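Local coordinates for guanidinopropionase (Pseudomonas aeruginosa, PDB 3NIQ), which catalyses the manganese-dependent hydrolysis of 3-guanidinopropanoate to beta-alanine and urea, at residues A[186-191]-A[206-211]; A[33-38]-A[86-91]. All blocks are in the same frame, centred on the assembly; numbering follows the deposited sequence.

Interaction 1: residues A[186-191]-A[206-211]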
loop_
_atom_site.group_PDB
_atom_site.type_symbol
_atom_site.label_atom_id
_atom_site.label_comp_id
_atom_site.label_asym_id
_atom_site.label_seq_id
_atom_site.Cartn_x
_atom_site.Cartn_y
_atom_site.Cartn_z
ATOM N N ILE A 186 14.041 -5.383 28.292
ATOM C CA ILE A 186 14.689 -6.233 27.305
ATOM C C ILE A 186 14.488 -5.715 25.880
ATOM O O ILE A 186 13.344 -5.492 25.456
ATOM C CB ILE A 186 14.114 -7.676 27.359
ATOM C CG1 ILE A 186 14.194 -8.250 28.782
ATOM C CG2 ILE A 186 14.860 -8.550 26.359
ATOM C CD1 ILE A 186 13.494 -9.568 28.977
ATOM N N GLY A 187 15.590 -5.538 25.146
ATOM C CA GLY A 187 15.522 -5.177 23.739
ATOM C C GLY A 187 15.988 -3.764 23.413
ATOM O O GLY A 187 15.977 -3.375 22.246
ATOM N N ILE A 188 16.407 -3.008 24.436
ATOM C CA ILE A 188 16.792 -1.613 24.306
ATOM C C ILE A 188 17.868 -1.399 23.236
ATOM O O ILE A 188 18.890 -2.079 23.249
ATOM C CB ILE A 188 17.299 -1.035 25.661
ATOM C CG1 ILE A 188 16.341 -1.386 26.819
ATOM C CG2 ILE A 188 17.509 0.470 25.551
ATOM C CD1 ILE A 188 14.940 -0.810 26.690
ATOM N N ARG A 189 17.626 -0.469 22.311
ATOM C CA ARG A 189 18.569 -0.209 21.208
ATOM C C ARG A 189 18.299 1.107 20.447
ATOM O O ARG A 189 17.236 1.706 20.560
ATOM C CB ARG A 189 18.521 -1.358 20.205
ATOM C CG ARG A 189 17.179 -1.414 19.460
ATOM C CD ARG A 189 17.091 -2.589 18.543
ATOM N NE ARG A 189 15.839 -2.522 17.779
ATOM C CZ ARG A 189 14.676 -2.986 18.227
ATOM N NH1 ARG A 189 14.610 -3.591 19.414
ATOM N NH2 ARG A 189 13.592 -2.889 17.471
ATOM N N GLY A 190 19.278 1.537 19.650
ATOM C CA GLY A 190 19.100 2.701 18.787
ATOM C C GLY A 190 19.783 3.928 19.336
ATOM O O GLY A 190 20.026 4.008 20.546
ATOM N N SER A 191 20.092 4.884 18.452
ATOM C CA SER A 191 20.778 6.118 18.866
ATOM C C SER A 191 20.059 6.809 20.037
ATOM O O SER A 191 18.832 6.675 20.212
ATOM C CB SER A 191 20.961 7.073 17.675
ATOM O OG SER A 191 19.725 7.301 17.022
ATOM N N ILE A 206 17.516 -0.577 37.931
ATOM C CA ILE A 206 16.760 -1.334 36.932
ATOM C C ILE A 206 17.713 -2.246 36.171
ATOM O O ILE A 206 18.816 -1.841 35.787
ATOM C CB ILE A 206 16.028 -0.399 35.945
ATOM C CG1 ILE A 206 15.004 0.471 36.676
ATOM C CG2 ILE A 206 15.332 -1.199 34.809
ATOM C CD1 ILE A 206 14.531 1.676 35.839
ATOM N N ARG A 207 17.312 -3.489 35.954
ATOM C CA ARG A 207 18.112 -4.338 35.084
ATOM C C ARG A 207 17.756 -4.034 33.621
ATOM O O ARG A 207 16.591 -4.175 33.203
ATOM C CB ARG A 207 17.884 -5.815 35.382
ATOM C CG ARG A 207 18.671 -6.773 34.453
ATOM C CD ARG A 207 20.192 -6.739 34.770
ATOM N NE ARG A 207 20.876 -7.873 34.139
ATOM C CZ ARG A 207 21.517 -7.817 32.982
ATOM N NH1 ARG A 207 21.599 -6.665 32.318
ATOM N NH2 ARG A 207 22.082 -8.913 32.485
ATOM N N VAL A 208 18.759 -3.621 32.850
ATOM C CA VAL A 208 18.541 -3.250 31.444
ATOM C C VAL A 208 19.286 -4.199 30.546
ATOM O O VAL A 208 20.518 -4.236 30.546
ATOM C CB VAL A 208 18.978 -1.806 31.132
ATOM C CG1 VAL A 208 18.778 -1.515 29.656
ATOM C CG2 VAL A 208 18.174 -0.807 31.959
ATOM N N ILE A 209 18.535 -4.988 29.783
ATOM C CA ILE A 209 19.160 -5.901 28.835
ATOM C C ILE A 209 19.004 -5.315 27.445
ATOM O O ILE A 209 18.002 -5.549 26.754
ATOM C CB ILE A 209 18.595 -7.324 28.950
ATOM C CG1 ILE A 209 18.820 -7.835 30.385
ATOM C CG2 ILE A 209 19.238 -8.249 27.916
ATOM C CD1 ILE A 209 18.143 -9.171 30.703
ATOM N N HIS A 210 20.000 -4.518 27.058
ATOM C CA HIS A 210 20.081 -3.976 25.699
ATOM C C HIS A 210 20.043 -5.072 24.648
ATOM O O HIS A 210 20.427 -6.211 24.919
ATOM C CB HIS A 210 21.365 -3.152 25.530
ATOM C CG HIS A 210 21.321 -1.834 26.242
ATOM N ND1 HIS A 210 21.657 -1.697 27.567
ATOM C CD2 HIS A 210 20.981 -0.596 25.812
ATOM C CE1 HIS A 210 21.531 -0.432 27.928
ATOM N NE2 HIS A 210 21.115 0.257 26.884
ATOM N N MET A 211 19.608 -4.713 23.440
ATOM C CA MET A 211 19.576 -5.660 22.320
ATOM C C MET A 211 20.886 -6.434 22.184
ATOM O O MET A 211 20.879 -7.648 21.966
ATOM C CB MET A 211 19.283 -4.922 21.007
ATOM C CG MET A 211 18.953 -5.847 19.895
ATOM S SD MET A 211 17.351 -6.644 20.119
ATOM C CE MET A 211 17.554 -7.957 18.934
#
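I188 meets two side chains of 206-211 with different branches. Its CG1 runs across V208 at about a right angle, 3.7 Å from V208 CG1, while CG2 lies 3.6 Å from H210 CD2. With chi1 at -48°, CG1 sits beside the backbone N and CG2 anti to it, and this spread lets one beta-branched residue serve both neighbours. R189 and M211 instead run alongside each other in the same direction: R189 CB is 3.7 Å from M211 CB, and the arginine CD continues along the methionine CG. R189 NH1 donates to G187 O at 3.2 Å, a bent bond, and also bonds V243 O, while NE and NH2 donate to the carbonyls of I257 and E256; a flat cation with several donors suits such a cluster. The contact closes the beta-alpha-beta unit of strand 183-188, helix 199-204 and strand 207-210, at one border of the parallel sheet of the arginase fold. G187 N donates to I209 O at 2.9 Å, and M211 N reaches I188 O at 2.7 Å, nearly straight at 171°, with H210 in the N-cap position ahead of helix 211-230. G187 has a positive phi of 111°, where a side chain would press on the preceding carbonyl, so glycine fits. On one face of the sheet, I186 and I209 stand as neighbours beneath that helix, apolar, beta-branched residues suited to a buried strand pair.

Interaction 2: residues A[33-38]-A[86-91]; sequences AALQVG and GDLGDA
G86 opens the pairing with L35 and V37 at the border of the parallel sheet in this arginase-family alpha/beta fold, where strand 85-90, beside 37-42, is the outermost within this chain. G86 N donates a weak hydrogen bond to V37 O at 3.4 Å, and G38 is its parallel bridge partner. Both methyls of L35 settle against the glycine backbone, CD1 at 3.6 Å and CD2 at 3.7 Å from G86 CA. A side chain on G86 would run into CD2, so the bare backbone is what admits the leucine. L35 gets there with chi1 at -57°, which sets CG beside its own N and carries the branched end over the strand. D87 turns its side chain away from 33-38, and its OD2 takes both a salt bridge from R62 and the backbone N-H of F23. L88 points back toward 33-38: its CG is 3.8 Å from L35 CD1, and its CD1 is 4.0 Å from G38 CA, a place where a side chain on G38 would collide with it. The leucine also touches V112 of helix 98-114, so it fills the layer between strand and helix. G89 adopts a positive phi of 80°, natural for glycine, and its N donates to D87 OD1 at 2.8 Å, closing an Asx turn in which the amide approaches nearly in line with the carboxylate C-O bond.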
loop_
_atom_site.group_PDB
_atom_site.type_symbol
_atom_site.label_atom_id
_atom_site.label_comp_id
_atom_site.label_asym_id
_atom_site.label_seq_id
_atom_site.Cartn_x
_atom_site.Cartn_y
_atom_site.Cartn_z
ATOM N N ALA A 33 -16.608 -7.228 37.325
ATOM C CA ALA A 33 -16.869 -8.328 38.280
ATOM C C ALA A 33 -17.344 -9.616 37.602
ATOM O O ALA A 33 -17.237 -10.711 38.175
ATOM C CB ALA A 33 -17.893 -7.885 39.361
ATOM N N ALA A 34 -17.862 -9.492 36.381
ATOM C CA ALA A 34 -18.288 -10.666 35.619
ATOM C C ALA A 34 -17.096 -11.505 35.123
ATOM O O ALA A 34 -17.284 -12.631 34.675
ATOM C CB ALA A 34 -19.181 -10.243 34.451
ATOM N N LEU A 35 -15.871 -10.970 35.230
ATOM C CA LEU A 35 -14.681 -11.592 34.616
ATOM C C LEU A 35 -13.502 -11.779 35.571
ATOM O O LEU A 35 -13.362 -11.037 36.535
ATOM C CB LEU A 35 -14.197 -10.732 33.432
ATOM C CG LEU A 35 -15.225 -10.472 32.338
ATOM C CD1 LEU A 35 -14.721 -9.417 31.356
ATOM C CD2 LEU A 35 -15.558 -11.779 31.652
ATOM N N GLN A 36 -12.639 -12.750 35.268
ATOM C CA GLN A 36 -11.398 -12.945 36.015
ATOM C C GLN A 36 -10.212 -12.319 35.292
ATOM O O GLN A 36 -9.250 -11.866 35.929
ATOM C CB GLN A 36 -11.138 -14.431 36.275
ATOM C CG GLN A 36 -12.154 -15.071 37.236
ATOM C CD GLN A 36 -11.993 -16.568 37.251
ATOM O OE1 GLN A 36 -12.534 -17.255 36.403
ATOM N NE2 GLN A 36 -11.188 -17.073 38.169
ATOM N N VAL A 37 -10.293 -12.290 33.960
ATOM C CA VAL A 37 -9.317 -11.573 33.129
ATOM C C VAL A 37 -10.121 -10.700 32.156
ATOM O O VAL A 37 -10.934 -11.209 31.374
ATOM C CB VAL A 37 -8.380 -12.545 32.364
ATOM C CG1 VAL A 37 -7.454 -11.796 31.384
ATOM C CG2 VAL A 37 -7.560 -13.394 33.333
ATOM N N GLY A 38 -9.892 -9.392 32.211
ATOM C CA GLY A 38 -10.562 -8.434 31.317
ATOM C C GLY A 38 -9.673 -7.985 30.179
ATOM O O GLY A 38 -8.538 -7.567 30.411
ATOM N N GLY A 86 -13.255 -11.971 29.008
ATOM C CA GLY A 86 -14.216 -11.201 28.230
ATOM C C GLY A 86 -13.644 -9.923 27.666
ATOM O O GLY A 86 -12.587 -9.460 28.110
ATOM N N ASP A 87 -14.338 -9.360 26.678
ATOM C CA ASP A 87 -13.969 -8.061 26.103
ATOM C C ASP A 87 -14.668 -7.003 26.933
ATOM O O ASP A 87 -15.886 -6.848 26.877
ATOM C CB ASP A 87 -14.353 -7.971 24.606
ATOM C CG ASP A 87 -13.835 -6.695 23.929
ATOM O OD1 ASP A 87 -13.713 -5.663 24.607
ATOM O OD2 ASP A 87 -13.559 -6.716 22.706
ATOM N N LEU A 88 -13.887 -6.297 27.735
ATOM C CA LEU A 88 -14.397 -5.284 28.623
ATOM C C LEU A 88 -14.552 -3.929 27.937
ATOM O O LEU A 88 -14.783 -2.927 28.588
ATOM C CB LEU A 88 -13.468 -5.154 29.843
ATOM C CG LEU A 88 -13.938 -5.712 31.179
ATOM C CD1 LEU A 88 -12.925 -5.329 32.254
ATOM C CD2 LEU A 88 -15.375 -5.219 31.570
ATOM N N GLY A 89 -14.433 -3.890 26.616
ATOM C CA GLY A 89 -14.608 -2.624 25.907
ATOM C C GLY A 89 -13.335 -1.788 26.003
ATOM O O GLY A 89 -12.240 -2.327 26.261
ATOM N N ASP A 90 -13.472 -0.484 25.769
ATOM C CA ASP A 90 -12.348 0.446 25.825
ATOM C C ASP A 90 -12.408 1.341 27.051
ATOM O O ASP A 90 -13.477 1.803 27.419
ATOM C CB ASP A 90 -12.349 1.362 24.593
ATOM C CG ASP A 90 -11.944 0.648 23.315
ATOM O OD1 ASP A 90 -11.383 -0.476 23.358
ATOM O OD2 ASP A 90 -12.196 1.244 22.256
ATOM N N ALA A 91 -11.251 1.617 27.650
ATOM C CA ALA A 91 -11.165 2.636 28.679
ATOM C C ALA A 91 -11.605 4.012 28.108
ATOM O O ALA A 91 -11.447 4.267 26.916
ATOM C CB ALA A 91 -9.762 2.716 29.220
#

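Interactions 1 and 2 mark the two borders of one parallel sheet: 207-210 is the outermost strand on one side and 85-90 on the other, within this chain. Their centres are 32 Å apart, their nearest atoms about 21 Å, on opposite sides of the chain's centre. Interaction 1 lies near the dimanganese site: the side chain of I188 comes to about 4 Å from that of the manganese ligand D148 and about 7 Å from a manganese ion. Interaction 2 lies away from it. Both borders approach neighbouring copies in the hexamer: R189 and H210 pack on H73 of the second subunit, whereas D90 OD2 accepts a hydrogen bond from G19 N of the third subunit.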